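Local coordinates for protein thermostable monoacylglycerol lipase (Bacillus, PDB 4LHE) that probably hydrolyses monoacylglycerols to glycerol and free fatty acids, as a heat-stable lipase of the alpha/beta hydrolase fold, at residues D64-T69 with P139-S144. Sequence-based numbering, arbitrary orientation.
Sequences DMERTT and PRYLDS
E66 is the one residue of 64-69 to reach 139-144, touching R140, just before strand 141-143, and Y141, its first residue. Its carboxylate faces the R140 guanidinium edge in a salt bridge whose detail is doubtful, because E66 OE1 and R140 NH1 are modelled too close; the two planes lie only 18° apart. E66 holds its CG anti to the backbone N (chi1 176°) and then runs straight out, which carries the carboxylate clear of its helix. The Y141 hydroxyl OH lies 3.1 Å from E66 OE1, with ring and carboxylate planes 49° apart. An anti chi1 sets R140 CG 3.3 Å above the Y141 ring plane, over its centre, and bends at chi2 and chi3 then turn the guanidinium toward E66. A water adds a second link, donating to E66 OE2 (3.2 Å) and to R140 O (2.8 Å). An alanine in place of Y141 would probably leave the bent R140 chain without the ring beneath it, freer to swing from E66. Farther out, Y62 meets the Y141 ring edge-to-face, and E66 also touches P163. Strand 141-143 pairs antiparallel with strand 161-163. The contact thus joins this small two-stranded sheet, an excursion from the central sheet of the alpha/beta hydrolase fold and consistent with a cap, to short helix 62-67.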
loop_
_atom_site.group_PDB
_atom_site.type_symbol
_atom_site.label_atom_id
_atom_site.label_comp_id
_atom_site.label_asym_id
_atom_site.label_seq_id
_atom_site.Cartn_x
_atom_site.Cartn_y
_atom_site.Cartn_z
ATOM N N ASP A 64 3.919 19.410 1.644
ATOM C CA ASP A 64 3.646 18.858 0.323
ATOM C C ASP A 64 2.478 17.889 0.401
ATOM O O ASP A 64 1.516 17.997 -0.356
ATOM C CB ASP A 64 4.883 18.130 -0.211
ATOM C CG ASP A 64 5.949 19.085 -0.723
ATOM O OD1 ASP A 64 5.643 20.280 -0.928
ATOM O OD2 ASP A 64 7.096 18.640 -0.926
ATOM N N MET A 65 2.579 16.938 1.322
ATOM C CA MET A 65 1.494 16.005 1.608
ATOM C C MET A 65 0.151 16.719 1.794
ATOM O O MET A 65 -0.875 16.295 1.254
ATOM C CB MET A 65 1.837 15.236 2.884
ATOM C CG MET A 65 0.690 14.450 3.438
ATOM S SD MET A 65 0.686 12.812 2.728
ATOM C CE MET A 65 -0.319 11.968 3.944
ATOM N N GLU A 66 0.170 17.818 2.541
ATOM C CA GLU A 66 -1.052 18.532 2.914
ATOM C C GLU A 66 -1.870 19.023 1.721
ATOM O O GLU A 66 -3.102 19.016 1.763
ATOM C CB GLU A 66 -0.703 19.715 3.818
ATOM C CG GLU A 66 -1.896 20.568 4.169
ATOM C CD GLU A 66 -1.614 21.522 5.297
ATOM O OE1 GLU A 66 -0.507 22.108 5.347
ATOM O OE2 GLU A 66 -2.514 21.680 6.137
ATOM N N ARG A 67 -1.200 19.436 0.651
ATOM C CA ARG A 67 -1.927 20.005 -0.490
ATOM C C ARG A 67 -2.408 18.960 -1.507
ATOM O O ARG A 67 -3.213 19.278 -2.384
ATOM C CB ARG A 67 -1.117 21.126 -1.170
ATOM C CG ARG A 67 0.102 20.682 -1.968
ATOM C CD ARG A 67 0.559 21.753 -2.979
ATOM N NE ARG A 67 1.397 22.807 -2.393
ATOM C CZ ARG A 67 1.708 23.952 -3.005
ATOM N NH1 ARG A 67 1.248 24.223 -4.223
ATOM N NH2 ARG A 67 2.478 24.843 -2.393
ATOM N N THR A 68 -1.929 17.719 -1.387
ATOM C CA THR A 68 -2.374 16.649 -2.278
ATOM C C THR A 68 -3.745 16.125 -1.891
ATOM O O THR A 68 -4.152 16.221 -0.727
ATOM C CB THR A 68 -1.413 15.447 -2.286
ATOM O OG1 THR A 68 -1.421 14.813 -0.992
ATOM C CG2 THR A 68 -0.017 15.890 -2.640
ATOM N N THR A 69 -4.450 15.566 -2.875
ATOM C CA THR A 69 -5.716 14.892 -2.633
ATOM C C THR A 69 -5.493 13.407 -2.884
ATOM O O THR A 69 -4.472 13.035 -3.458
ATOM C CB THR A 69 -6.793 15.378 -3.611
ATOM O OG1 THR A 69 -6.517 14.849 -4.917
ATOM C CG2 THR A 69 -6.813 16.907 -3.670
ATOM N N PRO A 139 -7.244 20.539 14.604
ATOM C CA PRO A 139 -5.874 21.031 14.446
ATOM C C PRO A 139 -5.437 20.828 12.998
ATOM O O PRO A 139 -5.992 19.968 12.304
ATOM C CB PRO A 139 -5.068 20.131 15.383
ATOM C CG PRO A 139 -5.876 18.880 15.492
ATOM C CD PRO A 139 -7.309 19.290 15.388
ATOM N N ARG A 140 -4.488 21.631 12.530
ATOM C CA ARG A 140 -3.966 21.451 11.188
ATOM C C ARG A 140 -3.253 20.108 11.088
ATOM O O ARG A 140 -3.438 19.364 10.122
ATOM C CB ARG A 140 -2.991 22.567 10.842
ATOM C CG ARG A 140 -2.275 22.324 9.534
ATOM C CD ARG A 140 -2.447 23.480 8.577
ATOM N NE ARG A 140 -1.413 24.504 8.689
ATOM C CZ ARG A 140 -0.520 24.787 7.742
ATOM N NH1 ARG A 140 -0.514 24.120 6.601
ATOM N NH2 ARG A 140 0.366 25.754 7.933
ATOM N N TYR A 141 -2.448 19.808 12.104
ATOM C CA TYR A 141 -1.607 18.620 12.107
ATOM C C TYR A 141 -1.836 17.794 13.359
ATOM O O TYR A 141 -2.124 18.342 14.428
ATOM C CB TYR A 141 -0.134 19.023 12.094
ATOM C CG TYR A 141 0.298 19.863 10.920
ATOM C CD1 TYR A 141 0.399 19.309 9.650
ATOM C CD2 TYR A 141 0.651 21.197 11.089
ATOM C CE1 TYR A 141 0.813 20.069 8.574
ATOM C CE2 TYR A 141 1.066 21.967 10.020
ATOM C CZ TYR A 141 1.142 21.398 8.763
ATOM O OH TYR A 141 1.549 22.152 7.686
ATOM N N LEU A 142 -1.697 16.476 13.225
ATOM C CA LEU A 142 -1.596 15.591 14.378
ATOM C C LEU A 142 -0.187 15.044 14.420
ATOM O O LEU A 142 0.362 14.665 13.383
ATOM C CB LEU A 142 -2.547 14.416 14.246
ATOM C CG LEU A 142 -3.925 14.712 13.696
ATOM C CD1 LEU A 142 -4.607 13.406 13.605
ATOM C CD2 LEU A 142 -4.691 15.641 14.617
ATOM N N ASP A 143 0.402 15.004 15.611
ATOM C CA ASP A 143 1.728 14.421 15.765
ATOM C C ASP A 143 1.589 12.926 15.533
ATOM O O ASP A 143 0.615 12.309 15.973
ATOM C CB ASP A 143 2.308 14.710 17.152
ATOM C CG ASP A 143 2.338 16.194 17.476
ATOM O OD1 ASP A 143 2.120 17.006 16.553
ATOM O OD2 ASP A 143 2.576 16.551 18.653
ATOM N N SER A 144 2.538 12.351 14.803
ATOM C CA SER A 144 2.465 10.934 14.486
ATOM C C SER A 144 2.995 10.126 15.667
ATOM O O SER A 144 3.898 10.567 16.382
ATOM C CB SER A 144 3.207 10.624 13.184
ATOM O OG SER A 144 2.525 11.191 12.070
HETATM O O HOH W 1 -4.509 19.692 7.589
#